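Local coordinates for protein citryl-spermidine/3,4-dihydroxybenzoyl-citryl-spermidine:spermidine ligase (Bacillus anthracis, PDB 3TO3) that catalyses the ATP-dependent condensation of spermidine with citryl-spermidine intermediates during biosynthesis of the siderophore petrobactin, at residues C279-S283 with M284-R288; F173-R176 with D177-Y181; P248-W251 with E252-I256. All blocks are in the same frame, centred on the assembly; numbering follows the deposited sequence.

Contact 1: residues C279-S283 with M284-R288. With ATP (adenosine-5'-triphosphate), chain E.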
loop_
_atom_site.group_PDB
_atom_site.type_symbol
_atom_site.label_atom_id
_atom_site.label_comp_id
_atom_site.label_asym_id
_atom_site.label_seq_id
_atom_site.Cartn_x
_atom_site.Cartn_y
_atom_site.Cartn_z
ATOM N N CYS B 279 16.241 0.811 20.228
ATOM C CA CYS B 279 15.182 -0.147 20.383
ATOM C C CYS B 279 13.861 0.625 20.449
ATOM O O CYS B 279 13.786 1.654 21.113
ATOM C CB CYS B 279 15.446 -0.891 21.675
ATOM S SG CYS B 279 14.284 -2.139 22.005
ATOM N N ALA B 280 12.834 0.161 19.747
ATOM C CA ALA B 280 11.556 0.883 19.709
ATOM C C ALA B 280 10.837 0.837 21.032
ATOM O O ALA B 280 10.951 -0.147 21.742
ATOM C CB ALA B 280 10.618 0.318 18.615
ATOM N N GLN B 281 10.089 1.901 21.332
ATOM C CA GLN B 281 9.088 1.921 22.410
ATOM C C GLN B 281 7.684 1.539 21.893
ATOM O O GLN B 281 7.536 1.119 20.751
ATOM C CB GLN B 281 9.039 3.306 23.036
ATOM C CG GLN B 281 10.396 3.775 23.511
ATOM C CD GLN B 281 10.328 5.068 24.322
ATOM O OE1 GLN B 281 9.922 6.114 23.807
ATOM N NE2 GLN B 281 10.734 4.998 25.597
ATOM N N GLN B 282 6.659 1.697 22.725
ATOM C CA GLN B 282 5.288 1.390 22.323
ATOM C C GLN B 282 4.880 2.115 21.064
ATOM O O GLN B 282 4.019 1.642 20.336
ATOM C CB GLN B 282 4.304 1.789 23.418
ATOM C CG GLN B 282 4.180 0.794 24.566
ATOM C CD GLN B 282 3.197 1.267 25.629
ATOM O OE1 GLN B 282 2.108 0.711 25.757
ATOM N NE2 GLN B 282 3.574 2.315 26.388
ATOM N N SER B 283 5.486 3.274 20.817
ATOM C CA SER B 283 5.133 4.132 19.682
ATOM C C SER B 283 5.735 3.634 18.376
ATOM O O SER B 283 5.209 3.892 17.287
ATOM C CB SER B 283 5.502 5.607 19.980
ATOM O OG SER B 283 6.486 6.160 19.109
HETATM N N MSE B 284 6.867 2.959 18.501
HETATM C CA MSE B 284 7.616 2.360 17.387
HETATM C C MSE B 284 8.383 3.307 16.456
HETATM O O MSE B 284 9.384 2.895 15.883
HETATM C CB MSE B 284 6.707 1.522 16.531
HETATM C CG MSE B 284 6.414 0.195 17.182
HETATM SE SE MSE B 284 5.488 -0.907 15.948
HETATM C CE MSE B 284 6.839 -0.929 14.538
ATOM N N ARG B 285 8.017 4.581 16.398
ATOM C CA ARG B 285 8.837 5.550 15.676
ATOM C C ARG B 285 9.689 6.310 16.690
ATOM O O ARG B 285 10.493 7.156 16.342
ATOM C CB ARG B 285 7.990 6.477 14.797
ATOM C CG ARG B 285 6.885 7.137 15.554
ATOM C CD ARG B 285 6.274 8.270 14.779
ATOM N NE ARG B 285 5.176 8.864 15.527
ATOM C CZ ARG B 285 4.513 9.950 15.156
ATOM N NH1 ARG B 285 4.848 10.570 14.035
ATOM N NH2 ARG B 285 3.514 10.414 15.904
ATOM N N THR B 286 9.492 5.994 17.957
ATOM C CA THR B 286 10.291 6.586 19.018
ATOM C C THR B 286 11.264 5.559 19.542
ATOM O O THR B 286 10.864 4.533 20.021
ATOM C CB THR B 286 9.423 7.024 20.189
ATOM O OG1 THR B 286 8.420 7.935 19.715
ATOM C CG2 THR B 286 10.300 7.704 21.262
ATOM N N LEU B 287 12.548 5.858 19.461
ATOM C CA LEU B 287 13.568 4.878 19.739
ATOM C C LEU B 287 14.436 5.320 20.914
ATOM O O LEU B 287 14.860 6.493 20.990
ATOM C CB LEU B 287 14.429 4.668 18.491
ATOM C CG LEU B 287 13.638 4.440 17.193
ATOM C CD1 LEU B 287 14.531 4.617 15.972
ATOM C CD2 LEU B 287 13.035 3.070 17.185
ATOM N N ARG B 288 14.684 4.389 21.834
ATOM C CA ARG B 288 15.575 4.627 22.956
ATOM C C ARG B 288 16.969 4.130 22.597
ATOM O O ARG B 288 17.133 3.214 21.789
ATOM C CB ARG B 288 15.065 3.962 24.240
ATOM C CG ARG B 288 14.829 2.474 24.141
ATOM C CD ARG B 288 14.540 1.834 25.505
ATOM N NE ARG B 288 15.652 1.004 25.963
ATOM C CZ ARG B 288 15.651 -0.319 25.961
ATOM N NH1 ARG B 288 14.580 -0.986 25.548
ATOM N NH2 ARG B 288 16.714 -0.974 26.399
HETATM P PB ATP E . 3.849 8.853 19.420
HETATM O O1B ATP E . 4.824 8.334 18.393
HETATM O O2B ATP E . 3.249 10.147 18.936
HETATM O O3B ATP E . 4.587 9.047 20.795
HETATM P PA ATP E . 1.739 7.372 18.557
HETATM O O1A ATP E . 2.422 7.543 17.215
HETATM O O2A ATP E . 0.444 8.170 18.663
HETATM O O3A ATP E . 2.703 7.824 19.689
HETATM O "O5'" ATP E . 1.431 5.841 18.725
HETATM C "C5'" ATP E . 1.401 5.257 19.974
HETATM C "C4'" ATP E . 0.748 3.996 20.076
HETATM O "O4'" ATP E . 0.384 3.741 21.475
HETATM C "C3'" ATP E . -0.523 4.003 19.316
HETATM O "O3'" ATP E . -0.499 3.023 18.352
HETATM C "C2'" ATP E . -1.568 3.737 20.321
HETATM O "O2'" ATP E . -2.561 2.960 19.799
HETATM C "C1'" ATP E . -0.808 3.021 21.384
HETATM N N9 ATP E . -1.474 2.902 22.654
HETATM C C8 ATP E . -1.618 1.744 23.322
HETATM N N7 ATP E . -2.279 2.005 24.459
HETATM C C5 ATP E . -2.551 3.328 24.526
HETATM C C6 ATP E . -3.201 4.129 25.475
HETATM N N6 ATP E . -3.735 3.524 26.665
HETATM N N1 ATP E . -3.316 5.458 25.249
HETATM C C2 ATP E . -2.810 6.007 24.124
HETATM N N3 ATP E . -2.180 5.260 23.189
HETATM C C4 ATP E . -2.034 3.920 23.361
#
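S283 and R285 turn their polar ends to the same phosphate oxygen of ATP. The serine OG lies 2.8 Å from O1B and donates to it, while R285 approaches O1B with the edge of its guanidinium, NE standing 2.9 Å from that oxygen. With chi1 at 53°, R285 CG sits between the backbone N and the carbonyl carbon, and from there the chain runs straight to NE, laying NH2 3.1 Å from ATP O2B; a weaker bond reaches O1A. At about a right angle to the serine-phosphate bond, T286 OG1 lies 2.7 Å from S283 OG, a short hydroxyl-hydroxyl approach in which the direction of the hydrogen bond stays open. The T286 methyl CG2 instead faces Q281, whose side chain runs across it at a slant. All these groups sit at the end of a beta hairpin, where the loop between strands 278-280 and 286-289 holds a type I turn from Q281 to M284, in the nucleotide site of an IucA/IucC-family synthetase. C279 and R288 form its antiparallel hydrogen-bonded pair, R288 N lying 3.0 Å from C279 O. A280 and L287 make the neighbouring non-hydrogen-bonded pair, A280 CB meeting L287 CD2 at 3.9 Å. Beyond the hairpin, K299, R311 and Y391 also hydrogen-bond to ATP, and Q282 bonds to N388 of the pocket.

Contact 2: residues F173-R176 with D177-Y181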
loop_
_atom_site.group_PDB
_atom_site.type_symbol
_atom_site.label_atom_id
_atom_site.label_comp_id
_atom_site.label_asym_id
_atom_site.label_seq_id
_atom_site.Cartn_x
_atom_site.Cartn_y
_atom_site.Cartn_z
ATOM N N PHE B 173 3.646 -3.027 7.208
ATOM C CA PHE B 173 4.488 -4.158 7.668
ATOM C C PHE B 173 3.854 -5.478 7.269
ATOM O O PHE B 173 2.700 -5.759 7.639
ATOM C CB PHE B 173 4.664 -4.205 9.210
ATOM C CG PHE B 173 5.638 -3.184 9.784
ATOM C CD1 PHE B 173 6.343 -2.312 8.975
ATOM C CD2 PHE B 173 5.834 -3.099 11.164
ATOM C CE1 PHE B 173 7.259 -1.360 9.534
ATOM C CE2 PHE B 173 6.721 -2.167 11.718
ATOM C CZ PHE B 173 7.434 -1.291 10.898
ATOM N N GLN B 174 4.598 -6.316 6.545
ATOM C CA GLN B 174 4.202 -7.725 6.461
ATOM C C GLN B 174 4.887 -8.460 7.627
ATOM O O GLN B 174 5.548 -7.817 8.461
ATOM C CB GLN B 174 4.516 -8.315 5.088
ATOM C CG GLN B 174 3.585 -7.759 4.002
ATOM C CD GLN B 174 2.094 -7.891 4.374
ATOM O OE1 GLN B 174 1.340 -6.911 4.308
ATOM N NE2 GLN B 174 1.668 -9.110 4.764
ATOM N N TYR B 175 4.728 -9.778 7.729
ATOM C CA TYR B 175 5.177 -10.442 8.953
ATOM C C TYR B 175 6.673 -10.257 9.286
ATOM O O TYR B 175 7.032 -10.114 10.458
ATOM C CB TYR B 175 4.772 -11.909 8.991
ATOM C CG TYR B 175 5.692 -12.890 8.279
ATOM C CD1 TYR B 175 6.778 -13.470 8.936
ATOM C CD2 TYR B 175 5.433 -13.295 6.978
ATOM C CE1 TYR B 175 7.602 -14.401 8.291
ATOM C CE2 TYR B 175 6.244 -14.216 6.331
ATOM C CZ TYR B 175 7.328 -14.765 6.979
ATOM O OH TYR B 175 8.123 -15.688 6.319
ATOM N N ARG B 176 7.523 -10.241 8.262
ATOM C CA ARG B 176 8.964 -10.200 8.466
ATOM C C ARG B 176 9.423 -8.849 9.019
ATOM O O ARG B 176 10.148 -8.791 10.006
ATOM C CB ARG B 176 9.681 -10.563 7.173
ATOM C CG ARG B 176 11.078 -11.104 7.369
ATOM C CD ARG B 176 11.544 -11.881 6.140
ATOM N NE ARG B 176 11.039 -13.244 6.164
ATOM C CZ ARG B 176 11.572 -14.195 6.923
ATOM N NH1 ARG B 176 12.610 -13.905 7.702
ATOM N NH2 ARG B 176 11.072 -15.421 6.919
ATOM N N ASP B 177 8.974 -7.761 8.397
ATOM C CA ASP B 177 9.195 -6.437 8.948
ATOM C C ASP B 177 8.603 -6.302 10.349
ATOM O O ASP B 177 9.163 -5.620 11.212
ATOM C CB ASP B 177 8.611 -5.362 8.029
ATOM C CG ASP B 177 9.526 -5.041 6.842
ATOM O OD1 ASP B 177 10.771 -5.191 6.955
ATOM O OD2 ASP B 177 8.984 -4.626 5.796
ATOM N N ASN B 178 7.467 -6.948 10.577
ATOM C CA ASN B 178 6.827 -6.850 11.881
ATOM C C ASN B 178 7.737 -7.454 12.965
ATOM O O ASN B 178 7.936 -6.851 14.044
ATOM C CB ASN B 178 5.443 -7.534 11.894
ATOM C CG ASN B 178 4.711 -7.277 13.165
ATOM O OD1 ASN B 178 4.472 -6.095 13.515
ATOM N ND2 ASN B 178 4.403 -8.354 13.920
ATOM N N PHE B 179 8.274 -8.643 12.668
ATOM C CA PHE B 179 9.286 -9.282 13.500
ATOM C C PHE B 179 10.502 -8.373 13.736
ATOM O O PHE B 179 11.059 -8.355 14.830
ATOM C CB PHE B 179 9.763 -10.573 12.877
ATOM C CG PHE B 179 8.954 -11.769 13.265
ATOM C CD1 PHE B 179 8.407 -11.882 14.520
ATOM C CD2 PHE B 179 8.743 -12.784 12.370
ATOM C CE1 PHE B 179 7.656 -13.002 14.858
ATOM C CE2 PHE B 179 7.998 -13.892 12.711
ATOM C CZ PHE B 179 7.457 -13.999 13.954
ATOM N N ARG B 180 10.915 -7.635 12.713
ATOM C CA ARG B 180 12.114 -6.830 12.838
ATOM C C ARG B 180 11.898 -5.583 13.676
ATOM O O ARG B 180 12.698 -5.265 14.536
ATOM C CB ARG B 180 12.665 -6.444 11.453
ATOM C CG ARG B 180 13.441 -7.546 10.752
ATOM C CD ARG B 180 14.244 -7.025 9.524
ATOM N NE ARG B 180 13.427 -6.947 8.314
ATOM C CZ ARG B 180 13.384 -7.872 7.354
ATOM N NH1 ARG B 180 14.137 -8.968 7.442
ATOM N NH2 ARG B 180 12.583 -7.696 6.298
ATOM N N TYR B 181 10.876 -4.814 13.323
ATOM C CA TYR B 181 10.625 -3.538 13.968
ATOM C C TYR B 181 9.532 -3.427 15.016
ATOM O O TYR B 181 9.439 -2.393 15.684
ATOM C CB TYR B 181 10.422 -2.485 12.884
ATOM C CG TYR B 181 11.559 -2.530 11.936
ATOM C CD1 TYR B 181 12.851 -2.194 12.361
ATOM C CD2 TYR B 181 11.375 -2.929 10.625
ATOM C CE1 TYR B 181 13.940 -2.262 11.485
ATOM C CE2 TYR B 181 12.451 -2.987 9.733
ATOM C CZ TYR B 181 13.726 -2.653 10.164
ATOM O OH TYR B 181 14.778 -2.731 9.286
HETATM O O HOH W 1 5.850 -10.859 12.727
#
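F173, just ahead of helix 175-181, lays its ring against the first turns and touches D177, N178 and Y181. CB leaves the backbone toward the helix and comes near N178 N, and chi1 of -76° places CG beside the backbone N and close to D177 CB, which swings the ring across these side chains at about a right angle. Further out, CD1 packs 3.9 Å from D177 CB, while CD2, across the ring from CD1, lies 3.9 Å from N178 CA. The tip, CZ, ends 3.8 Å from Y181 CB, a carbon it shares with CE2, and D177 O sits over one face near the rim. Q174 follows at the N-cap position, its carbonyl receiving N178 N. The polar end of its side chain turns to S257 of the second subunit. Y175 O accepts F179 N and is bonded by a water that accepts from N178 ND2; the same water rests 3.2 Å above the centre of the F179 ring. N178 OD1 is held separately by R170. Beside these groups, Y175 CD1 meets F179 CE2 at 4.0 Å, with the F179 atom at the edge of the tyrosine ring. On the charged flank, R176 and R180 run obliquely past each other, R180 NH1 lying 3.7 Å from R176 CG. R180 NH2 forms a salt bridge with D177 OD1 at 3.2 Å; the oxygen lies in the guanidinium plane but is met from above the carboxylate plane. The chemistry implies a division of labour: the F173 ring packs along one side of the first turns, while the polar groups find partners in D177, the water and outside residues; with D177 on R180 and D5 on R176, each arginine has its own carboxylate, which probably offsets their like charges.

Contact 3: residues P248-W251 with E252-I256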
loop_
_atom_site.group_PDB
_atom_site.type_symbol
_atom_site.label_atom_id
_atom_site.label_comp_id
_atom_site.label_asym_id
_atom_site.label_seq_id
_atom_site.Cartn_x
_atom_site.Cartn_y
_atom_site.Cartn_z
ATOM N N PRO B 248 15.609 2.815 9.870
ATOM C CA PRO B 248 16.048 2.002 8.728
ATOM C C PRO B 248 14.887 1.441 7.903
ATOM O O PRO B 248 15.106 1.238 6.711
ATOM C CB PRO B 248 16.866 0.864 9.373
ATOM C CG PRO B 248 16.361 0.776 10.795
ATOM C CD PRO B 248 15.870 2.168 11.171
ATOM N N TRP B 249 13.699 1.223 8.479
ATOM C CA TRP B 249 12.548 0.785 7.637
ATOM C C TRP B 249 12.127 1.926 6.733
ATOM O O TRP B 249 11.788 1.721 5.565
ATOM C CB TRP B 249 11.300 0.332 8.430
ATOM C CG TRP B 249 10.193 -0.229 7.564
ATOM C CD1 TRP B 249 9.969 -1.548 7.279
ATOM C CD2 TRP B 249 9.168 0.508 6.862
ATOM N NE1 TRP B 249 8.878 -1.676 6.465
ATOM C CE2 TRP B 249 8.368 -0.437 6.187
ATOM C CE3 TRP B 249 8.838 1.872 6.762
ATOM C CZ2 TRP B 249 7.267 -0.072 5.395
ATOM C CZ3 TRP B 249 7.729 2.245 5.986
ATOM C CH2 TRP B 249 6.966 1.271 5.308
ATOM N N GLN B 250 12.147 3.129 7.285
ATOM C CA GLN B 250 11.736 4.302 6.540
ATOM C C GLN B 250 12.704 4.553 5.399
ATOM O O GLN B 250 12.288 4.855 4.272
ATOM C CB GLN B 250 11.654 5.523 7.437
ATOM C CG GLN B 250 11.229 6.759 6.669
ATOM C CD GLN B 250 9.726 6.824 6.512
ATOM O OE1 GLN B 250 9.036 5.814 6.620
ATOM N NE2 GLN B 250 9.208 8.009 6.287
ATOM N N TRP B 251 13.990 4.370 5.676
ATOM C CA TRP B 251 15.014 4.646 4.669
ATOM C C TRP B 251 14.879 3.675 3.496
ATOM O O TRP B 251 14.828 4.083 2.348
ATOM C CB TRP B 251 16.429 4.597 5.268
ATOM C CG TRP B 251 17.542 4.661 4.270
ATOM C CD1 TRP B 251 18.395 3.658 3.950
ATOM C CD2 TRP B 251 17.930 5.786 3.462
ATOM N NE1 TRP B 251 19.279 4.065 2.996
ATOM C CE2 TRP B 251 19.024 5.370 2.675
ATOM C CE3 TRP B 251 17.452 7.099 3.318
ATOM C CZ2 TRP B 251 19.662 6.221 1.744
ATOM C CZ3 TRP B 251 18.092 7.955 2.405
ATOM C CH2 TRP B 251 19.188 7.503 1.630
ATOM N N GLU B 252 14.799 2.394 3.793
ATOM C CA GLU B 252 14.791 1.406 2.729
ATOM C C GLU B 252 13.460 1.227 2.024
ATOM O O GLU B 252 13.427 0.731 0.909
ATOM C CB GLU B 252 15.207 0.051 3.284
ATOM C CG GLU B 252 16.662 -0.068 3.592
ATOM C CD GLU B 252 17.010 -1.479 4.015
ATOM O OE1 GLU B 252 16.798 -1.798 5.203
ATOM O OE2 GLU B 252 17.465 -2.271 3.158
ATOM N N ASN B 253 12.358 1.417 2.737
ATOM C CA ASN B 253 11.056 1.206 2.121
ATOM C C ASN B 253 10.332 2.426 1.627
ATOM O O ASN B 253 9.303 2.322 0.958
ATOM C CB ASN B 253 10.188 0.324 3.000
ATOM C CG ASN B 253 10.901 -0.950 3.362
ATOM O OD1 ASN B 253 11.141 -1.790 2.497
ATOM N ND2 ASN B 253 11.299 -1.080 4.625
ATOM N N PHE B 254 10.859 3.588 1.993
ATOM C CA PHE B 254 10.193 4.828 1.660
ATOM C C PHE B 254 11.075 5.931 1.053
ATOM O O PHE B 254 10.805 6.425 -0.052
ATOM C CB PHE B 254 9.253 5.312 2.778
ATOM C CG PHE B 254 8.257 6.309 2.300
ATOM C CD1 PHE B 254 7.099 5.894 1.666
ATOM C CD2 PHE B 254 8.505 7.681 2.427
ATOM C CE1 PHE B 254 6.168 6.821 1.196
ATOM C CE2 PHE B 254 7.596 8.610 1.958
ATOM C CZ PHE B 254 6.420 8.185 1.345
ATOM N N ILE B 255 12.073 6.379 1.815
ATOM C CA ILE B 255 12.983 7.409 1.332
ATOM C C ILE B 255 13.687 7.031 0.019
ATOM O O ILE B 255 13.582 7.751 -0.964
ATOM C CB ILE B 255 14.054 7.817 2.367
ATOM C CG1 ILE B 255 13.445 8.030 3.738
ATOM C CG2 ILE B 255 14.714 9.121 1.926
ATOM C CD1 ILE B 255 12.346 9.048 3.739
ATOM N N ILE B 256 14.389 5.906 0.003
ATOM C CA ILE B 256 15.157 5.530 -1.176
ATOM C C ILE B 256 14.277 5.494 -2.405
ATOM O O ILE B 256 14.686 5.927 -3.482
ATOM C CB ILE B 256 15.814 4.149 -1.032
ATOM C CG1 ILE B 256 16.930 4.194 -0.010
ATOM C CG2 ILE B 256 16.472 3.742 -2.319
ATOM C CD1 ILE B 256 17.882 3.036 -0.126
HETATM O O HOH W 2 14.715 -2.087 6.765
#
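N253 bonds twice to W249 O, through its backbone and through its side chain. The backbone N lies 2.9 Å from that oxygen, tilted from the carbonyl plane, whereas ND2 lies 3.0 Å from W249 O, in the carbonyl plane and on a lone pair. Folding back in this way carries the asparagine over the indole. With chi1 of -53°, CG stands beside the backbone N, and ND2 ends up over one face of the W249 ring as CB makes a CH-pi contact with the six-membered ring. Q250 O likewise takes two backbone donors, a weak one from F254 N and a straighter one from I255 N, 2.9 Å from Q250 O. W251 O is then bonded by I256 N rather than by I255 N. These i to i+5 bonds mark a wider, pi-type turn within helix 248-258. P248 O receives E252 N, and a water donates to E252 OE1 at 2.6 Å while giving only a weak bond to P248 O. The amide of Q250 finds its partners elsewhere, OE1 accepting from N303 N on strand 297-306 and NE2 donating to S365 O. W251 NE1 is hydrogen-bonded to H8 of the second subunit. The W251 indole is packed within the helix by isoleucines: I256 CG1 lies over one face, 3.8 Å from the centroid of the five-membered ring, and I255 CB comes within 3.6 Å of W251 CE3. Such pairing implies that the wide turn keeps its buried carbonyls hydrogen-bonded although the register shifts, while the Q250 amide ties the helix to strand 297-306 and the W251 indole ties it to the second subunit of the homodimer.

The three contacts lie in series along the chain, yet contact 2 bridges the other two in space. Toward the nucleotide, the selenomethionine M284 of contact 1 packs its CE against the F173 ring, and the nearest atoms of the F173 side chain and bound ATP are about 11 Å apart. In the other direction D177 OD2 lies 3.0 Å from W249 NE1, a probable weak hydrogen bond, and the F173 and W249 rings meet edge-to-face. Contacts 1 and 3 do not touch, their nearest atoms being about 6 Å apart. Contact 1 alone binds ATP directly, whereas contacts 2 and 3 both touch the second subunit, so a packed path runs from the ATP pocket to the dimer interface.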